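PDB 3CC1: putative alpha-N-acetylgalactosaminidase from Bacillus halodurans C-125, which is a putative glycoside hydrolase that probably releases terminal alpha-linked N-acetylgalactosamine from glycoconjugates. Local coordinates for residues L397-D402 and Q423-K428; K356-A361 and V370-L375; L307-H312 and E335-I340. All coordinates share one frame; numbering follows the deposited sequence.

Contact 3 closes first along the chain, then contact 2, then contact 1, and their centres lie only 11 to 13 Å apart. Contacts 1 and 2 share the antiparallel sheet of the C-terminal beta domain: strand 368-374 of contact 2 is the neighbour of strand 424-431 of contact 1, joined to it by probable backbone bonds such as L427 N to V370 O (2.8 Å). Contact 3 pairs helices 298-310 and 335-343 of the TIM-barrel part, presumably the catalytic domain, and these pack on that sheet. M426 of contact 1 touches I337, I340 and A371, while W359 of contact 2 touches I310. Together they contribute to an apolar seam between barrel and beta domain.

Contact 1. Residues L397-D402 and Q423-K428; sequences LFNVWD and QSMMLK
A chi1 of 178° swings the N399 amide away from its own backbone N and over the sheet face it shares with L427, where the M425 side chain, bent at chi2 and chi3, brings its selenium up to the amide at a slant: N399 ND2 lies 3.4 Å from M425 SE. The other end of the amide serves the backbone. A water donates to N399 OD1 (2.6 Å) and accepts from M426 N (3.1 Å), bridging the strands where they diverge. D402 N also donates to N399 OD1, from above the carbonyl plane, in an Asx motif; asparagine suits a strand end because it can tie down the following turn. Before that turn F398 and K428 form an antiparallel hydrogen-bonded pair, with F398 N to K428 O 2.9 Å and K428 N to F398 O 2.8 Å. The last rung, V400 N to M426 O, is 2.9 Å long and almost perfectly straight at 179°. The branched V400 packs beside this rung, its CG2 3.8 Å from M426 CG and also against the K428 backbone. K428 sends its ammonium past the F398 ring, at most a weak attraction, to hydrogen-bond a polyethylene glycol, probably from the crystallisation liquor. W401 NE1 is held by N306 of helix 298-310. The chemistry is thus divided: backbone bonds and a bridging water engage V400 N, M426 N and N399 OD1, while V400 and M426 give an apolar surface on which I337 packs.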
loop_
_atom_site.group_PDB
_atom_site.type_symbol
_atom_site.label_atom_id
_atom_site.label_comp_id
_atom_site.label_asym_id
_atom_site.label_seq_id
_atom_site.Cartn_x
_atom_site.Cartn_y
_atom_site.Cartn_z
ATOM N N LEU A 397 36.300 3.330 -1.851
ATOM C CA LEU A 397 35.097 2.796 -2.510
ATOM C C LEU A 397 35.426 2.362 -3.922
ATOM O O LEU A 397 36.039 3.116 -4.680
ATOM C CB LEU A 397 33.946 3.810 -2.579
ATOM C CG LEU A 397 33.359 4.425 -1.310
ATOM C CD1 LEU A 397 32.186 5.334 -1.661
ATOM C CD2 LEU A 397 32.905 3.327 -0.361
ATOM N N PHE A 398 34.997 1.146 -4.258
ATOM C CA PHE A 398 35.183 0.572 -5.606
ATOM C C PHE A 398 33.862 0.149 -6.188
ATOM O O PHE A 398 32.959 -0.286 -5.459
ATOM C CB PHE A 398 36.089 -0.660 -5.587
ATOM C CG PHE A 398 37.458 -0.400 -5.080
ATOM C CD1 PHE A 398 37.721 -0.368 -3.710
ATOM C CD2 PHE A 398 38.489 -0.191 -5.948
ATOM C CE1 PHE A 398 38.993 -0.142 -3.232
ATOM C CE2 PHE A 398 39.789 0.053 -5.460
ATOM C CZ PHE A 398 40.022 0.077 -4.110
ATOM N N ASN A 399 33.766 0.322 -7.499
ATOM C CA ASN A 399 32.669 -0.171 -8.327
ATOM C C ASN A 399 32.956 -1.623 -8.652
ATOM O O ASN A 399 33.903 -1.931 -9.356
ATOM C CB ASN A 399 32.591 0.664 -9.612
ATOM C CG ASN A 399 31.485 0.193 -10.577
ATOM O OD1 ASN A 399 31.129 -0.962 -10.638
ATOM N ND2 ASN A 399 30.990 1.120 -11.377
ATOM N N VAL A 400 32.167 -2.531 -8.108
ATOM C CA VAL A 400 32.503 -3.974 -8.205
ATOM C C VAL A 400 32.400 -4.468 -9.649
ATOM O O VAL A 400 33.255 -5.195 -10.124
ATOM C CB VAL A 400 31.641 -4.848 -7.268
ATOM C CG1 VAL A 400 31.927 -6.360 -7.544
ATOM C CG2 VAL A 400 31.891 -4.477 -5.796
ATOM N N TRP A 401 31.368 -4.022 -10.369
ATOM C CA TRP A 401 31.161 -4.512 -11.730
ATOM C C TRP A 401 32.292 -4.104 -12.657
ATOM O O TRP A 401 32.736 -4.885 -13.477
ATOM C CB TRP A 401 29.830 -4.075 -12.293
ATOM C CG TRP A 401 28.724 -4.941 -11.809
ATOM C CD1 TRP A 401 27.771 -4.627 -10.914
ATOM C CD2 TRP A 401 28.468 -6.270 -12.232
ATOM N NE1 TRP A 401 26.913 -5.688 -10.737
ATOM C CE2 TRP A 401 27.307 -6.711 -11.552
ATOM C CE3 TRP A 401 29.091 -7.135 -13.134
ATOM C CZ2 TRP A 401 26.773 -7.981 -11.731
ATOM C CZ3 TRP A 401 28.539 -8.418 -13.307
ATOM C CH2 TRP A 401 27.403 -8.808 -12.608
ATOM N N ASP A 402 32.762 -2.877 -12.583
ATOM C CA ASP A 402 33.814 -2.532 -13.526
ATOM C C ASP A 402 35.196 -2.475 -12.877
ATOM O O ASP A 402 36.181 -2.090 -13.480
ATOM C CB ASP A 402 33.430 -1.314 -14.330
ATOM C CG ASP A 402 33.522 -0.056 -13.565
ATOM O OD1 ASP A 402 34.249 0.000 -12.556
ATOM O OD2 ASP A 402 32.844 0.903 -13.989
ATOM N N GLN A 423 18.751 1.897 -12.604
ATOM C CA GLN A 423 20.171 1.642 -12.509
ATOM C C GLN A 423 20.590 1.494 -11.056
ATOM O O GLN A 423 20.052 2.111 -10.133
ATOM C CB GLN A 423 20.962 2.753 -13.203
ATOM C CG GLN A 423 22.458 2.489 -13.254
ATOM C CD GLN A 423 23.248 3.546 -13.967
ATOM O OE1 GLN A 423 23.052 4.720 -13.759
ATOM N NE2 GLN A 423 24.170 3.120 -14.823
ATOM N N SER A 424 21.617 0.689 -10.853
ATOM C CA SER A 424 22.119 0.444 -9.533
ATOM C C SER A 424 23.657 0.499 -9.543
ATOM O O SER A 424 24.302 0.565 -10.585
ATOM C CB SER A 424 21.663 -0.900 -8.995
ATOM O OG SER A 424 22.095 -1.956 -9.835
HETATM N N MSE A 425 24.215 0.491 -8.350
HETATM C CA MSE A 425 25.650 0.403 -8.203
HETATM C C MSE A 425 26.004 -0.513 -7.066
HETATM O O MSE A 425 25.492 -0.362 -5.937
HETATM C CB MSE A 425 26.195 1.780 -7.911
HETATM C CG MSE A 425 27.559 1.639 -7.279
HETATM SE SE MSE A 425 28.893 1.618 -8.705
HETATM C CE MSE A 425 28.851 3.515 -8.334
HETATM N N MSE A 426 26.918 -1.444 -7.335
HETATM C CA MSE A 426 27.468 -2.291 -6.286
HETATM C C MSE A 426 28.855 -1.792 -5.864
HETATM O O MSE A 426 29.781 -1.707 -6.681
HETATM C CB MSE A 426 27.517 -3.747 -6.750
HETATM C CG MSE A 426 28.078 -4.696 -5.720
HETATM SE SE MSE A 426 26.882 -4.999 -4.244
HETATM C CE MSE A 426 25.832 -6.498 -4.950
ATOM N N LEU A 427 28.962 -1.409 -4.588
ATOM C CA LEU A 427 30.201 -0.868 -4.048
ATOM C C LEU A 427 30.892 -1.878 -3.146
ATOM O O LEU A 427 30.243 -2.637 -2.408
ATOM C CB LEU A 427 29.951 0.412 -3.244
ATOM C CG LEU A 427 29.173 1.567 -3.887
ATOM C CD1 LEU A 427 28.655 2.510 -2.843
ATOM C CD2 LEU A 427 30.074 2.319 -4.856
ATOM N N LYS A 428 32.215 -1.893 -3.257
ATOM C CA LYS A 428 33.074 -2.505 -2.234
ATOM C C LYS A 428 33.696 -1.412 -1.407
ATOM O O LYS A 428 34.248 -0.452 -1.944
ATOM C CB LYS A 428 34.179 -3.358 -2.853
ATOM C CG LYS A 428 35.105 -4.011 -1.810
ATOM C CD LYS A 428 35.987 -5.085 -2.397
ATOM C CE LYS A 428 37.244 -4.560 -3.044
ATOM N NZ LYS A 428 38.031 -5.704 -3.646
HETATM O O HOH W 1 28.808 -1.655 -9.753
#

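Contact 2. Residues K356-A361 and V370-L375; sequences KVAWAA and VALFNL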
loop_
_atom_site.group_PDB
_atom_site.type_symbol
_atom_site.label_atom_id
_atom_site.label_comp_id
_atom_site.label_asym_id
_atom_site.label_seq_id
_atom_site.Cartn_x
_atom_site.Cartn_y
_atom_site.Cartn_z
ATOM N N LYS A 356 14.376 4.816 -3.676
ATOM C CA LYS A 356 15.820 4.709 -3.507
ATOM C C LYS A 356 16.033 3.603 -2.447
ATOM O O LYS A 356 15.480 3.683 -1.362
ATOM C CB LYS A 356 16.411 6.044 -3.047
ATOM C CG LYS A 356 16.123 7.202 -4.001
ATOM C CD LYS A 356 16.643 8.485 -3.499
ATOM C CE LYS A 356 15.669 9.159 -2.559
ATOM N NZ LYS A 356 16.331 10.402 -2.061
ATOM N N VAL A 357 16.810 2.578 -2.782
ATOM C CA VAL A 357 16.981 1.431 -1.937
ATOM C C VAL A 357 18.460 1.121 -1.725
ATOM O O VAL A 357 19.274 1.266 -2.631
ATOM C CB VAL A 357 16.287 0.155 -2.547
ATOM C CG1 VAL A 357 16.435 -1.033 -1.607
ATOM C CG2 VAL A 357 14.817 0.451 -2.894
ATOM N N ALA A 358 18.792 0.699 -0.515
ATOM C CA ALA A 358 20.183 0.283 -0.148
ATOM C C ALA A 358 20.146 -1.061 0.578
ATOM O O ALA A 358 19.197 -1.332 1.324
ATOM C CB ALA A 358 20.860 1.385 0.719
ATOM N N TRP A 359 21.091 -1.946 0.244
ATOM C CA TRP A 359 21.321 -3.206 0.950
ATOM C C TRP A 359 22.847 -3.253 1.201
ATOM O O TRP A 359 23.609 -2.562 0.517
ATOM C CB TRP A 359 20.933 -4.449 0.115
ATOM C CG TRP A 359 19.461 -4.717 -0.017
ATOM C CD1 TRP A 359 18.551 -3.947 -0.691
ATOM C CD2 TRP A 359 18.736 -5.838 0.472
ATOM N NE1 TRP A 359 17.317 -4.486 -0.597
ATOM C CE2 TRP A 359 17.393 -5.650 0.106
ATOM C CE3 TRP A 359 19.087 -6.969 1.191
ATOM C CZ2 TRP A 359 16.402 -6.548 0.427
ATOM C CZ3 TRP A 359 18.119 -7.843 1.529
ATOM C CH2 TRP A 359 16.773 -7.637 1.140
ATOM N N ALA A 360 23.265 -4.062 2.165
ATOM C CA ALA A 360 24.674 -4.231 2.514
ATOM C C ALA A 360 25.027 -5.660 2.920
ATOM O O ALA A 360 24.170 -6.494 3.288
ATOM C CB ALA A 360 25.060 -3.242 3.626
ATOM N N ALA A 361 26.320 -5.937 2.859
ATOM C CA ALA A 361 26.879 -7.172 3.387
ATOM C C ALA A 361 28.349 -6.985 3.717
ATOM O O ALA A 361 28.970 -5.976 3.375
ATOM C CB ALA A 361 26.690 -8.378 2.395
ATOM N N VAL A 370 28.003 -2.507 -0.419
ATOM C CA VAL A 370 26.766 -1.769 -0.418
ATOM C C VAL A 370 26.176 -1.745 -1.827
ATOM O O VAL A 370 26.842 -1.405 -2.794
ATOM C CB VAL A 370 26.955 -0.308 0.144
ATOM C CG1 VAL A 370 25.691 0.514 -0.035
ATOM C CG2 VAL A 370 27.387 -0.340 1.633
ATOM N N ALA A 371 24.909 -2.126 -1.922
ATOM C CA ALA A 371 24.162 -2.054 -3.162
ATOM C C ALA A 371 23.160 -0.887 -3.067
ATOM O O ALA A 371 22.298 -0.849 -2.166
ATOM C CB ALA A 371 23.438 -3.405 -3.441
ATOM N N LEU A 372 23.281 0.027 -4.015
ATOM C CA LEU A 372 22.408 1.185 -4.139
ATOM C C LEU A 372 21.552 1.097 -5.405
ATOM O O LEU A 372 22.063 0.818 -6.468
ATOM C CB LEU A 372 23.239 2.493 -4.155
ATOM C CG LEU A 372 24.143 2.756 -2.945
ATOM C CD1 LEU A 372 25.146 3.928 -3.204
ATOM C CD2 LEU A 372 23.293 2.957 -1.660
ATOM N N PHE A 373 20.240 1.344 -5.282
ATOM C CA PHE A 373 19.325 1.076 -6.365
ATOM C C PHE A 373 18.392 2.255 -6.621
ATOM O O PHE A 373 17.723 2.721 -5.703
ATOM C CB PHE A 373 18.414 -0.134 -6.017
ATOM C CG PHE A 373 19.134 -1.424 -5.749
ATOM C CD1 PHE A 373 19.504 -1.760 -4.461
ATOM C CD2 PHE A 373 19.369 -2.334 -6.759
ATOM C CE1 PHE A 373 20.102 -2.974 -4.191
ATOM C CE2 PHE A 373 19.992 -3.557 -6.491
ATOM C CZ PHE A 373 20.341 -3.869 -5.199
ATOM N N ASN A 374 18.349 2.736 -7.861
ATOM C CA ASN A 374 17.320 3.657 -8.253
ATOM C C ASN A 374 16.191 2.891 -8.946
ATOM O O ASN A 374 16.280 2.577 -10.115
ATOM C CB ASN A 374 17.857 4.754 -9.161
ATOM C CG ASN A 374 16.766 5.674 -9.619
ATOM O OD1 ASN A 374 15.690 5.677 -9.032
ATOM N ND2 ASN A 374 17.021 6.453 -10.675
ATOM N N LEU A 375 15.102 2.648 -8.219
ATOM C CA LEU A 375 13.936 1.891 -8.741
ATOM C C LEU A 375 12.933 2.800 -9.464
ATOM O O LEU A 375 11.910 2.356 -9.950
ATOM C CB LEU A 375 13.217 1.166 -7.606
ATOM C CG LEU A 375 14.039 0.163 -6.811
ATOM C CD1 LEU A 375 13.076 -0.552 -5.871
ATOM C CD2 LEU A 375 14.790 -0.781 -7.771
#
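The carbonyl oxygen of V357 gathers three neighbours: F373 N donates to V357 O at 2.8 Å in the carbonyl plane, L372 CA gives it a longer CA-H...O contact, and the F373 ring brings its edge, CD1 3.5 Å from V357 O. The ring reaches there because its CG sits beside its own backbone N (chi1 -60°). V357 N returns a bond to F373 O, and W359 and A371 repeat the reciprocal pair two residues along, with A371 N to W359 O at 2.8 Å. Between these rungs A358 CA approaches A371 O at 3.1 Å. Side chains alternate, and the beta-branched V357 and V370 suit the extended backbone. On one face the small A358 takes L372 against its methyl, CB to CD2 3.7 Å, and A360 meets V370. On the other, W359 CD1 lies 3.9 Å from F373 CE1, the planes almost perpendicular but the approach oblique, while V357 CG2 packs 3.6 Å from L375 CD1 as the strand ends. The two strands form a beta hairpin inside the antiparallel sheet, flanked by strands 345-353 and 424-431. Its large aromatic rings suit the face turned to the barrel's helices: W359 touches C257 and E261 of helix 247-262, and F373 meets F254 of that helix edge-to-face.

Contact 3. Residues L307-H312 and E335-I340; sequences LWAICH and EGILSI. Unlike the reference sequence in segment 307-312: H312 (reference Arg).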
loop_
_atom_site.group_PDB
_atom_site.type_symbol
_atom_site.label_atom_id
_atom_site.label_comp_id
_atom_site.label_asym_id
_atom_site.label_seq_id
_atom_site.Cartn_x
_atom_site.Cartn_y
_atom_site.Cartn_z
ATOM N N LEU A 307 20.808 -7.387 -6.585
ATOM C CA LEU A 307 19.885 -7.761 -5.518
ATOM C C LEU A 307 19.988 -9.259 -5.201
ATOM O O LEU A 307 20.024 -9.673 -4.015
ATOM C CB LEU A 307 18.422 -7.374 -5.893
ATOM C CG LEU A 307 17.364 -7.896 -4.915
ATOM C CD1 LEU A 307 17.620 -7.285 -3.530
ATOM C CD2 LEU A 307 15.884 -7.635 -5.390
ATOM N N TRP A 308 20.024 -10.074 -6.252
ATOM C CA TRP A 308 20.158 -11.523 -6.141
ATOM C C TRP A 308 21.470 -11.871 -5.440
ATOM O O TRP A 308 21.507 -12.729 -4.594
ATOM C CB TRP A 308 20.167 -12.213 -7.515
ATOM C CG TRP A 308 18.834 -12.655 -8.132
ATOM C CD1 TRP A 308 18.570 -13.885 -8.644
ATOM C CD2 TRP A 308 17.636 -11.870 -8.353
ATOM N NE1 TRP A 308 17.300 -13.932 -9.156
ATOM C CE2 TRP A 308 16.704 -12.709 -8.998
ATOM C CE3 TRP A 308 17.256 -10.564 -8.050
ATOM C CZ2 TRP A 308 15.447 -12.276 -9.366
ATOM C CZ3 TRP A 308 15.977 -10.129 -8.427
ATOM C CH2 TRP A 308 15.095 -10.987 -9.067
ATOM N N ALA A 309 22.531 -11.178 -5.793
ATOM C CA ALA A 309 23.850 -11.391 -5.141
ATOM C C ALA A 309 23.816 -11.056 -3.653
ATOM O O ALA A 309 24.165 -11.872 -2.826
ATOM C CB ALA A 309 24.947 -10.554 -5.832
ATOM N N ILE A 310 23.333 -9.864 -3.327
ATOM C CA ILE A 310 23.426 -9.322 -1.973
ATOM C C ILE A 310 22.481 -10.037 -1.016
ATOM O O ILE A 310 22.727 -10.059 0.182
ATOM C CB ILE A 310 23.156 -7.795 -1.958
ATOM C CG1 ILE A 310 23.794 -7.134 -0.717
ATOM C CG2 ILE A 310 21.646 -7.502 -2.016
ATOM C CD1 ILE A 310 25.160 -6.607 -0.945
ATOM N N CYS A 311 21.437 -10.695 -1.526
ATOM C CA CYS A 311 20.555 -11.432 -0.612
ATOM C C CYS A 311 20.761 -12.976 -0.577
ATOM O O CYS A 311 20.057 -13.693 0.135
ATOM C CB CYS A 311 19.096 -11.030 -0.819
ATOM S SG CYS A 311 18.315 -11.823 -2.156
ATOM N N HIS A 312 21.777 -13.460 -1.292
ATOM C CA HIS A 312 22.106 -14.904 -1.336
ATOM C C HIS A 312 21.035 -15.740 -2.056
ATOM O O HIS A 312 20.766 -16.860 -1.673
ATOM C CB HIS A 312 22.299 -15.471 0.071
ATOM C CG HIS A 312 23.547 -15.012 0.768
ATOM N ND1 HIS A 312 24.793 -15.081 0.188
ATOM C CD2 HIS A 312 23.744 -14.543 2.023
ATOM C CE1 HIS A 312 25.700 -14.654 1.045
ATOM N NE2 HIS A 312 25.093 -14.339 2.173
ATOM N N GLU A 335 34.020 -12.349 -10.593
ATOM C CA GLU A 335 34.302 -13.093 -9.368
ATOM C C GLU A 335 33.938 -12.275 -8.139
ATOM O O GLU A 335 33.514 -12.811 -7.110
ATOM C CB GLU A 335 35.762 -13.588 -9.329
ATOM N N GLY A 336 34.064 -10.963 -8.243
ATOM C CA GLY A 336 33.649 -10.078 -7.162
ATOM C C GLY A 336 32.173 -10.179 -6.822
ATOM O O GLY A 336 31.816 -10.289 -5.668
ATOM N N ILE A 337 31.325 -10.153 -7.841
ATOM C CA ILE A 337 29.867 -10.303 -7.660
ATOM C C ILE A 337 29.496 -11.688 -7.119
ATOM O O ILE A 337 28.664 -11.832 -6.242
ATOM C CB ILE A 337 29.108 -10.038 -9.019
ATOM C CG1 ILE A 337 29.297 -8.571 -9.452
ATOM C CG2 ILE A 337 27.651 -10.451 -8.965
ATOM C CD1 ILE A 337 28.808 -7.456 -8.436
ATOM N N LEU A 338 30.083 -12.718 -7.703
ATOM C CA LEU A 338 29.787 -14.080 -7.311
ATOM C C LEU A 338 30.228 -14.313 -5.890
ATOM O O LEU A 338 29.604 -15.030 -5.123
ATOM C CB LEU A 338 30.482 -15.073 -8.238
ATOM C CG LEU A 338 30.030 -15.078 -9.716
ATOM C CD1 LEU A 338 30.872 -16.111 -10.528
ATOM C CD2 LEU A 338 28.504 -15.279 -9.811
ATOM N N SER A 339 31.333 -13.685 -5.527
ATOM C CA SER A 339 31.804 -13.819 -4.174
ATOM C C SER A 339 30.847 -13.189 -3.121
ATOM O O SER A 339 30.711 -13.683 -1.989
ATOM C CB SER A 339 33.203 -13.248 -4.099
ATOM O OG SER A 339 33.535 -13.121 -2.749
ATOM N N ILE A 340 30.142 -12.137 -3.504
ATOM C CA ILE A 340 29.097 -11.574 -2.623
ATOM C C ILE A 340 28.023 -12.644 -2.385
ATOM O O ILE A 340 27.671 -12.948 -1.236
ATOM C CB ILE A 340 28.486 -10.248 -3.179
ATOM C CG1 ILE A 340 29.581 -9.195 -3.271
ATOM C CG2 ILE A 340 27.339 -9.759 -2.311
ATOM C CD1 ILE A 340 29.285 -8.005 -4.129
#
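I337 makes the first approach from helix 335-343, its CG2 methyl 4.1 Å from A309 CB and its carbonyl oxygen 4.0 Å from the same methyl. Alanine suits this point, since a single carbon on helix 298-310 lets the two backbones come close. The other branch of I337 runs off to the side, touching V400 and W401 of the C-terminal domain, so this beta-branched residue serves two surfaces at once. One turn later I340 buries the largest share of surface. Its CG2 lies anti to the backbone N, and that placement aims the methyl at the end of the facing helix: I340 CG2 is 3.8 Å from A309 O, 4.0 Å from I310 CA and 4.1 Å from I310 CD1. Isoleucine can do this while its longer branch runs toward M426. The I340 carbonyl then meets the ring of H312, CE1 to O 3.5 Å, in an oblique approach; that oxygen accepts a hydrogen bond from S344 OG, whereas H312 ND1 is bonded to the carbonyl of N341, the next residue along. H312, an arginine in the reference sequence, has left the helix with a positive phi of 68°. Between the segments themselves the association is one of van der Waals contact. A Schellman motif thus ends helix 298-310 against helix 335-343, in a buried helix pair beside the beta domain, consistent with the family's architecture, a TIM barrel followed by a C-terminal beta sandwich.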